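Local structure of putative esterase (Sulfolobus solfataricus P2, 2RAU) at residues N216-M228 against K236-V248. The protein is a putative esterase or lipase, probably an alpha/beta hydrolase that cleaves ester bonds, and binds calcium. Numbering follows the deposited sequence. Where two conformers were deposited one is given.
Sequences NPIWSYALANPDM and KSISDFLMDSLYV
Leu242 lies over the indole of Trp219, its CD2 4.0 Å from the centroid of the six-membered ring and 11° off the normal, a CH-pi contact. The Trp219 side chain starts away from the 236-248 segment, and its torsion (CG anti to the carbonyl carbon, chi1 -58°) brings the benzo end back to Leu242 and to the methyls of Leu246, CD1 lying obliquely to the ring. The pyrrole N-H is hydrogen-bonded to Arg211 O, outside the pair, and Phe266 of helix 262-270 meets the indole edge-to-face.

The other Leu242 methyl, CD1, presses on Ala222 CB at 3.4 Å, tighter than usual for two carbons. Beside it Ile238 CG2 also touches Ala222 CB, while Ile238 CD1 reaches Ile218 CG1 at 3.9 Å and the edge of the Tyr221 ring. Helices 218-224 and 238-248 pass 9.4 Å apart at their axes, more nearly antiparallel than parallel at 127°. Both lie in the insertion between strands 170-176 and 297-302 of the central sheet, consistent with the cap of an alpha/beta hydrolase.

Polar bonds gather where the beta turn 225-228 meets the start of helix 238-248. Met228 O accepts from Ile238 N at 2.8 Å. Pro226 O takes two donors from opposite faces of its carbonyl plane: Ser239 N at 3.2 Å and Ser239 OG at 2.7 Å, the hydroxyl lying above the plane. Ser237 is the N-cap, its OG accepting from Asp240 N at 3.1 Å. One water links Asp227 OD1 with the hydroxyls of Ser237 and Ser239; another joins Asp227 O to Lys236 O.

The helix pair packs through aliphatic and aromatic carbon, whereas turn carbonyls occupy the first-turn N-H groups of Ile238 and Ser239, which no preceding helical turn can satisfy; this fastens the 225-228 turn to the helix start.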
ATOM      1  N   ASN A 216       1.235  -8.675 -16.490  1.00 26.99           N
ATOM      2  CA  ASN A 216       0.876 -10.047 -16.085  1.00 26.04           C
ATOM      3  C   ASN A 216      -0.649 -10.297 -16.033  1.00 23.11           C
ATOM      4  O   ASN A 216      -1.265 -10.461 -14.943  1.00 23.79           O
ATOM      5  CB  ASN A 216       1.540 -10.374 -14.749  1.00 26.35           C
ATOM      6  CG  ASN A 216       3.005 -10.353 -14.863  1.00 28.03           C
ATOM      7  OD1 ASN A 216       3.578 -11.199 -15.571  1.00 27.60           O
ATOM      8  ND2 ASN A 216       3.659  -9.327 -14.255  1.00 24.76           N
ATOM      9  N   PRO A 217      -1.278 -10.334 -17.198  1.00 22.21           N
ATOM     10  CA  PRO A 217      -2.739 -10.564 -17.291  1.00 23.53           C
ATOM     11  C   PRO A 217      -3.234 -11.977 -16.848  1.00 25.32           C
ATOM     12  O   PRO A 217      -4.445 -12.173 -16.762  1.00 26.78           O
ATOM     13  CB  PRO A 217      -3.027 -10.325 -18.764  1.00 24.25           C
ATOM     14  CG  PRO A 217      -1.750 -10.614 -19.454  1.00 27.48           C
ATOM     15  CD  PRO A 217      -0.697 -10.081 -18.534  1.00 23.74           C
ATOM     16  N   ILE A 218      -2.295 -12.891 -16.532  1.00 26.61           N
ATOM     17  CA  ILE A 218      -2.578 -14.220 -16.025  1.00 23.57           C
ATOM     18  C   ILE A 218      -3.542 -14.211 -14.871  1.00 25.26           C
ATOM     19  O   ILE A 218      -4.446 -15.042 -14.819  1.00 24.69           O
ATOM     20  CB  ILE A 218      -1.303 -14.972 -15.607  1.00 22.97           C
ATOM     21  CG1 ILE A 218      -1.667 -16.389 -15.096  1.00 27.06           C
ATOM     22  CG2 ILE A 218      -0.468 -14.225 -14.597  1.00 21.99           C
ATOM     23  CD1 ILE A 218      -0.451 -17.366 -15.061  1.00 22.18           C
ATOM     24  N   TRP A 219      -3.418 -13.259 -13.962  1.00 24.83           N
ATOM     25  CA  TRP A 219      -4.307 -13.243 -12.780  1.00 24.67           C
ATOM     26  C   TRP A 219      -5.765 -13.005 -13.156  1.00 24.66           C
ATOM     27  O   TRP A 219      -6.666 -13.744 -12.749  1.00 25.61           O
ATOM     28  CB  TRP A 219      -3.831 -12.199 -11.775  1.00 24.16           C
ATOM     29  CG  TRP A 219      -2.414 -12.411 -11.295  1.00 23.13           C
ATOM     30  CD1 TRP A 219      -1.288 -11.876 -11.829  1.00 22.75           C
ATOM     31  CD2 TRP A 219      -1.995 -13.216 -10.202  1.00 28.52           C
ATOM     32  NE1 TRP A 219      -0.188 -12.331 -11.173  1.00 25.65           N
ATOM     33  CE2 TRP A 219      -0.595 -13.162 -10.165  1.00 23.11           C
ATOM     34  CE3 TRP A 219      -2.671 -14.000  -9.261  1.00 24.96           C
ATOM     35  CZ2 TRP A 219       0.154 -13.812  -9.195  1.00 24.93           C
ATOM     36  CZ3 TRP A 219      -1.932 -14.639  -8.308  1.00 24.56           C
ATOM     37  CH2 TRP A 219      -0.531 -14.538  -8.281  1.00 22.69           C
ATOM     38  N   SER A 220      -5.993 -11.994 -13.976  1.00 25.24           N
ATOM     39  CA  SER A 220      -7.333 -11.711 -14.471  1.00 25.48           C
ATOM     40  C   SER A 220      -7.913 -12.869 -15.319  1.00 24.87           C
ATOM     41  O   SER A 220      -9.090 -13.170 -15.211  1.00 27.05           O
ATOM     42  CB  SER A 220      -7.336 -10.334 -15.194  1.00 25.70           C
ATOM     43  OG  SER A 220      -6.723 -10.418 -16.465  1.00 26.39           O
ATOM     44  N   TYR A 221      -7.098 -13.479 -16.184  1.00 24.67           N
ATOM     45  CA  TYR A 221      -7.536 -14.604 -16.997  1.00 25.95           C
ATOM     46  C   TYR A 221      -7.994 -15.748 -16.089  1.00 26.03           C
ATOM     47  O   TYR A 221      -9.022 -16.346 -16.335  1.00 26.27           O
ATOM     48  CB  TYR A 221      -6.420 -15.056 -17.920  1.00 24.93           C
ATOM     49  CG  TYR A 221      -6.733 -16.323 -18.651  1.00 25.09           C
ATOM     50  CD1 TYR A 221      -7.522 -16.303 -19.788  1.00 25.69           C
ATOM     51  CD2 TYR A 221      -6.316 -17.572 -18.153  1.00 23.95           C
ATOM     52  CE1 TYR A 221      -7.847 -17.488 -20.453  1.00 24.23           C
ATOM     53  CE2 TYR A 221      -6.641 -18.734 -18.795  1.00 24.15           C
ATOM     54  CZ  TYR A 221      -7.409 -18.696 -19.941  1.00 23.07           C
ATOM     55  OH  TYR A 221      -7.733 -19.859 -20.583  1.00 24.23           O
ATOM     56  N   ALA A 222      -7.218 -16.021 -15.046  1.00 25.24           N
ATOM     57  CA  ALA A 222      -7.448 -17.132 -14.107  1.00 25.65           C
ATOM     58  C   ALA A 222      -8.634 -16.905 -13.179  1.00 26.28           C
ATOM     59  O   ALA A 222      -9.300 -17.857 -12.774  1.00 24.75           O
ATOM     60  CB  ALA A 222      -6.193 -17.430 -13.318  1.00 23.25           C
ATOM     61  N   LEU A 223      -8.982 -15.657 -12.898  1.00 27.08           N
ATOM     62  CA  LEU A 223     -10.173 -15.400 -12.098  1.00 25.76           C
ATOM     63  C   LEU A 223     -11.405 -15.780 -12.887  1.00 29.00           C
ATOM     64  O   LEU A 223     -12.344 -16.317 -12.331  1.00 28.09           O
ATOM     65  CB  LEU A 223     -10.287 -13.932 -11.677  1.00 24.68           C
ATOM     66  CG  LEU A 223     -11.423 -13.463 -10.779  1.00 26.44           C
ATOM     67  CD1 LEU A 223     -11.561 -14.353  -9.556  1.00 22.24           C
ATOM     68  CD2 LEU A 223     -11.328 -11.952 -10.427  1.00 26.08           C
ATOM     69  N   ALA A 224     -11.431 -15.430 -14.166  1.00 25.40           N
ATOM     70  CA  ALA A 224     -12.571 -15.729 -15.032  1.00 26.20           C
ATOM     71  C   ALA A 224     -12.579 -17.172 -15.479  1.00 25.76           C
ATOM     72  O   ALA A 224     -13.648 -17.682 -15.690  1.00 23.98           O
ATOM     73  CB  ALA A 224     -12.607 -14.781 -16.270  1.00 25.25           C
ATOM     74  N   ASN A 225     -11.409 -17.811 -15.594  1.00 24.82           N
ATOM     75  CA  ASN A 225     -11.250 -19.166 -16.107  1.00 25.64           C
ATOM     76  C   ASN A 225     -10.402 -20.041 -15.177  1.00 23.06           C
ATOM     77  O   ASN A 225      -9.265 -20.470 -15.538  1.00 25.54           O
ATOM     78  CB  ASN A 225     -10.596 -19.094 -17.485  1.00 26.52           C
ATOM     79  CG  ASN A 225     -11.388 -18.239 -18.442  1.00 24.97           C
ATOM     80  OD1 ASN A 225     -12.457 -18.632 -18.888  1.00 28.98           O
ATOM     81  ND2 ASN A 225     -10.917 -17.041 -18.672  1.00 23.41           N
ATOM     82  N   PRO A 226     -10.899 -20.230 -13.948  1.00 23.26           N
ATOM     83  CA  PRO A 226     -10.061 -20.815 -12.881  1.00 25.06           C
ATOM     84  C   PRO A 226      -9.685 -22.281 -13.000  1.00 25.01           C
ATOM     85  O   PRO A 226      -8.755 -22.732 -12.353  1.00 24.26           O
ATOM     86  CB  PRO A 226     -10.886 -20.543 -11.624  1.00 27.18           C
ATOM     87  CG  PRO A 226     -12.290 -20.574 -12.106  1.00 26.38           C
ATOM     88  CD  PRO A 226     -12.228 -19.881 -13.432  1.00 23.62           C
ATOM     89  N   ASP A 227     -10.408 -23.002 -13.845  1.00 24.17           N
ATOM     90  CA  ASP A 227     -10.219 -24.415 -13.996  1.00 25.85           C
ATOM     91  C   ASP A 227      -9.402 -24.778 -15.238  1.00 24.09           C
ATOM     92  O   ASP A 227      -9.214 -25.968 -15.570  1.00 23.51           O
ATOM     93  CB  ASP A 227     -11.571 -25.131 -13.975  1.00 28.81           C
ATOM     94  CG  ASP A 227     -12.291 -24.992 -12.638  1.00 31.56           C
ATOM     95  OD1 ASP A 227     -11.661 -24.876 -11.574  1.00 42.82           O
ATOM     96  OD2 ASP A 227     -13.500 -24.948 -12.666  1.00 40.21           O
HETATM   97  N   MSE A 228      -8.857 -23.782 -15.900  1.00 24.77           N
HETATM   98  CA  MSE A 228      -8.042 -24.075 -17.043  1.00 25.71           C
HETATM   99  C   MSE A 228      -6.746 -24.701 -16.557  1.00 26.08           C
HETATM  100  O   MSE A 228      -6.421 -24.667 -15.382  1.00 23.87           O
HETATM  101  CB  MSE A 228      -7.754 -22.810 -17.842  1.00 26.84           C
HETATM  102  CG  MSE A 228      -9.005 -22.249 -18.495  1.00 24.92           C
HETATM  103 SE   MSE A 228      -9.619 -23.461 -19.870  0.75 25.79          SE
HETATM  104  CE  MSE A 228     -10.792 -22.179 -20.667  1.00 28.96           C
ATOM    105  N   LYS A 236      -3.636 -28.979 -10.491  1.00 27.54           N
ATOM    106  CA  LYS A 236      -4.756 -29.387 -11.319  1.00 29.39           C
ATOM    107  C   LYS A 236      -5.301 -28.234 -12.142  1.00 28.81           C
ATOM    108  O   LYS A 236      -5.917 -28.465 -13.168  1.00 31.20           O
ATOM    109  CB  LYS A 236      -5.890 -29.936 -10.424  1.00 29.36           C
ATOM    110  CG  LYS A 236      -7.034 -30.663 -11.135  1.00 47.42           C
ATOM    111  CD  LYS A 236      -6.653 -32.125 -11.540  1.00 56.34           C
ATOM    112  CE  LYS A 236      -6.503 -33.018 -10.298  1.00 65.28           C
ATOM    113  NZ  LYS A 236      -6.312 -34.494 -10.495  1.00 55.17           N
ATOM    114  N   SER A 237      -5.152 -26.987 -11.687  1.00 26.05           N
ATOM    115  CA  SER A 237      -5.701 -25.872 -12.434  1.00 24.78           C
ATOM    116  C   SER A 237      -4.857 -24.633 -12.274  1.00 26.13           C
ATOM    117  O   SER A 237      -4.049 -24.549 -11.371  1.00 25.85           O
ATOM    118  CB  SER A 237      -7.088 -25.523 -11.920  1.00 24.34           C
ATOM    119  OG  SER A 237      -7.080 -24.922 -10.634  1.00 24.51           O
ATOM    120  N   ILE A 238      -5.081 -23.670 -13.160  1.00 25.01           N
ATOM    121  CA  ILE A 238      -4.381 -22.399 -13.078  1.00 25.81           C
ATOM    122  C   ILE A 238      -4.651 -21.666 -11.764  1.00 23.60           C
ATOM    123  O   ILE A 238      -3.754 -21.035 -11.163  1.00 24.59           O
ATOM    124  CB  ILE A 238      -4.692 -21.534 -14.340  1.00 25.66           C
ATOM    125  CG1 ILE A 238      -3.704 -20.359 -14.443  1.00 28.23           C
ATOM    126  CG2 ILE A 238      -6.178 -21.100 -14.431  1.00 21.73           C
ATOM    127  CD1 ILE A 238      -3.748 -19.639 -15.817  1.00 28.24           C
ATOM    128  N   SER A 239      -5.895 -21.694 -11.323  1.00 24.89           N
ATOM    129  CA  SER A 239      -6.219 -21.002 -10.083  1.00 22.78           C
ATOM    130  C   SER A 239      -5.564 -21.648  -8.898  1.00 23.79           C
ATOM    131  O   SER A 239      -5.172 -20.953  -7.979  1.00 24.56           O
ATOM    132  CB  SER A 239      -7.723 -20.822  -9.873  1.00 26.92           C
ATOM    133  OG  SER A 239      -8.423 -22.044  -9.718  1.00 24.42           O
ATOM    134  N   ASP A 240      -5.492 -22.972  -8.902  1.00 24.03           N
ATOM    135  CA  ASP A 240      -4.801 -23.730  -7.866  1.00 23.73           C
ATOM    136  C   ASP A 240      -3.319 -23.322  -7.754  1.00 22.64           C
ATOM    137  O   ASP A 240      -2.783 -23.139  -6.649  1.00 23.71           O
ATOM    138  CB  ASP A 240      -4.855 -25.227  -8.174  1.00 23.49           C
ATOM    139  CG  ASP A 240      -6.243 -25.858  -8.008  1.00 28.50           C
ATOM    140  OD1 ASP A 240      -7.224 -25.175  -7.609  1.00 27.65           O
ATOM    141  OD2 ASP A 240      -6.319 -27.081  -8.297  1.00 28.68           O
ATOM    142  N   PHE A 241      -2.681 -23.219  -8.919  1.00 26.51           N
ATOM    143  CA  PHE A 241      -1.276 -22.827  -9.061  1.00 24.61           C
ATOM    144  C   PHE A 241      -1.038 -21.427  -8.522  1.00 21.98           C
ATOM    145  O   PHE A 241      -0.142 -21.214  -7.669  1.00 23.19           O
ATOM    146  CB  PHE A 241      -0.890 -22.974 -10.524  1.00 25.01           C
ATOM    147  CG  PHE A 241       0.305 -22.178 -10.937  1.00 25.51           C
ATOM    148  CD1 PHE A 241       1.572 -22.520 -10.509  1.00 32.34           C
ATOM    149  CD2 PHE A 241       0.167 -21.101 -11.807  1.00 26.96           C
ATOM    150  CE1 PHE A 241       2.674 -21.809 -10.955  1.00 35.89           C
ATOM    151  CE2 PHE A 241       1.261 -20.387 -12.227  1.00 28.02           C
ATOM    152  CZ  PHE A 241       2.505 -20.741 -11.807  1.00 30.06           C
ATOM    153  N   LEU A 242      -1.889 -20.474  -8.908  1.00 22.38           N
ATOM    154  CA  LEU A 242      -1.711 -19.086  -8.516  1.00 21.30           C
ATOM    155  C   LEU A 242      -1.961 -18.915  -7.039  1.00 24.47           C
ATOM    156  O   LEU A 242      -1.179 -18.266  -6.347  1.00 27.50           O
ATOM    157  CB  LEU A 242      -2.617 -18.133  -9.294  1.00 23.97           C
ATOM    158  CG  LEU A 242      -2.261 -18.035 -10.792  1.00 24.57           C
ATOM    159  CD1 LEU A 242      -3.361 -17.282 -11.484  1.00 24.40           C
ATOM    160  CD2 LEU A 242      -0.845 -17.421 -10.968  1.00 24.75           C
HETATM  161  N   MSE A 243      -3.023 -19.529  -6.522  1.00 23.86           N
HETATM  162  CA  MSE A 243      -3.303 -19.437  -5.072  1.00 22.18           C
HETATM  163  C   MSE A 243      -2.227 -20.131  -4.243  1.00 24.62           C
HETATM  164  O   MSE A 243      -1.844 -19.631  -3.183  1.00 23.60           O
HETATM  165  CB  MSE A 243      -4.686 -19.977  -4.742  1.00 24.38           C
HETATM  166  CG  MSE A 243      -5.816 -19.060  -5.240  1.00 28.51           C
HETATM  167 SE   MSE A 243      -5.948 -17.322  -4.429  0.75 27.13          SE
HETATM  168  CE  MSE A 243      -6.697 -17.816  -2.736  1.00 30.08           C
ATOM    169  N   ASP A 244      -1.734 -21.277  -4.712  1.00 25.50           N
ATOM    170  CA  ASP A 244      -0.656 -21.927  -3.981  1.00 25.13           C
ATOM    171  C   ASP A 244       0.658 -21.104  -4.056  1.00 26.63           C
ATOM    172  O   ASP A 244       1.479 -21.169  -3.115  1.00 23.32           O
ATOM    173  CB  ASP A 244      -0.412 -23.398  -4.371  1.00 23.16           C
ATOM    174  CG  ASP A 244       0.262 -24.170  -3.286  1.00 24.76           C
ATOM    175  OD1 ASP A 244      -0.307 -24.212  -2.161  1.00 23.14           O
ATOM    176  OD2 ASP A 244       1.329 -24.781  -3.571  1.00 24.78           O
ATOM    177  N   SER A 245       0.874 -20.352  -5.144  0.50 26.59           N
ATOM    178  CA  SER A 245       2.073 -19.502  -5.210  0.50 26.95           C
ATOM    179  C   SER A 245       2.007 -18.403  -4.144  0.50 28.48           C
ATOM    180  O   SER A 245       3.038 -18.051  -3.560  0.50 27.05           O
ATOM    181  CB  SER A 245       2.307 -18.895  -6.602  0.50 28.33           C
ATOM    182  OG  SER A 245       1.388 -17.870  -6.916  0.50 23.01           O
ATOM    183  N   LEU A 246       0.801 -17.883  -3.882  1.00 25.97           N
ATOM    184  CA  LEU A 246       0.599 -16.932  -2.789  1.00 26.00           C
ATOM    185  C   LEU A 246       0.794 -17.577  -1.410  1.00 24.79           C
ATOM    186  O   LEU A 246       1.326 -16.978  -0.509  1.00 24.54           O
ATOM    187  CB  LEU A 246      -0.798 -16.293  -2.878  1.00 24.89           C
ATOM    188  CG  LEU A 246      -0.993 -15.419  -4.150  1.00 24.70           C
ATOM    189  CD1 LEU A 246      -2.439 -14.912  -4.289  1.00 24.77           C
ATOM    190  CD2 LEU A 246       0.022 -14.263  -4.254  1.00 23.54           C
ATOM    191  N   TYR A 247       0.344 -18.815  -1.252  1.00 24.03           N
ATOM    192  CA  TYR A 247       0.521 -19.525  -0.012  1.00 22.89           C
ATOM    193  C   TYR A 247       1.972 -19.739   0.323  1.00 22.04           C
ATOM    194  O   TYR A 247       2.391 -19.521   1.458  1.00 25.54           O
ATOM    195  CB  TYR A 247      -0.183 -20.861  -0.095  1.00 26.69           C
ATOM    196  CG  TYR A 247      -0.051 -21.737   1.125  1.00 21.48           C
ATOM    197  CD1 TYR A 247      -0.741 -21.451   2.312  1.00 24.77           C
ATOM    198  CD2 TYR A 247       0.717 -22.883   1.078  1.00 23.86           C
ATOM    199  CE1 TYR A 247      -0.651 -22.274   3.362  1.00 25.58           C
ATOM    200  CE2 TYR A 247       0.816 -23.685   2.111  1.00 27.05           C
ATOM    201  CZ  TYR A 247       0.144 -23.371   3.274  1.00 27.85           C
ATOM    202  OH  TYR A 247       0.244 -24.224   4.320  1.00 28.91           O
ATOM    203  N   VAL A 248       2.725 -20.201  -0.669  1.00 24.03           N
ATOM    204  CA  VAL A 248       4.125 -20.566  -0.485  1.00 24.63           C
ATOM    205  C   VAL A 248       4.976 -19.350  -0.072  1.00 27.64           C
ATOM    206  O   VAL A 248       5.881 -19.509   0.695  1.00 26.23           O
ATOM    207  CB  VAL A 248       4.631 -21.260  -1.762  1.00 27.90           C
ATOM    208  CG1 VAL A 248       6.092 -21.230  -1.878  1.00 32.12           C
ATOM    209  CG2 VAL A 248       4.117 -22.693  -1.776  1.00 23.71           C
TER
HETATM  210  O   HOH W   1      -9.686 -24.838  -9.904  1.00 32.03           O
HETATM  211  O   HOH W   2      -8.923 -28.050 -13.841  1.00 37.85           O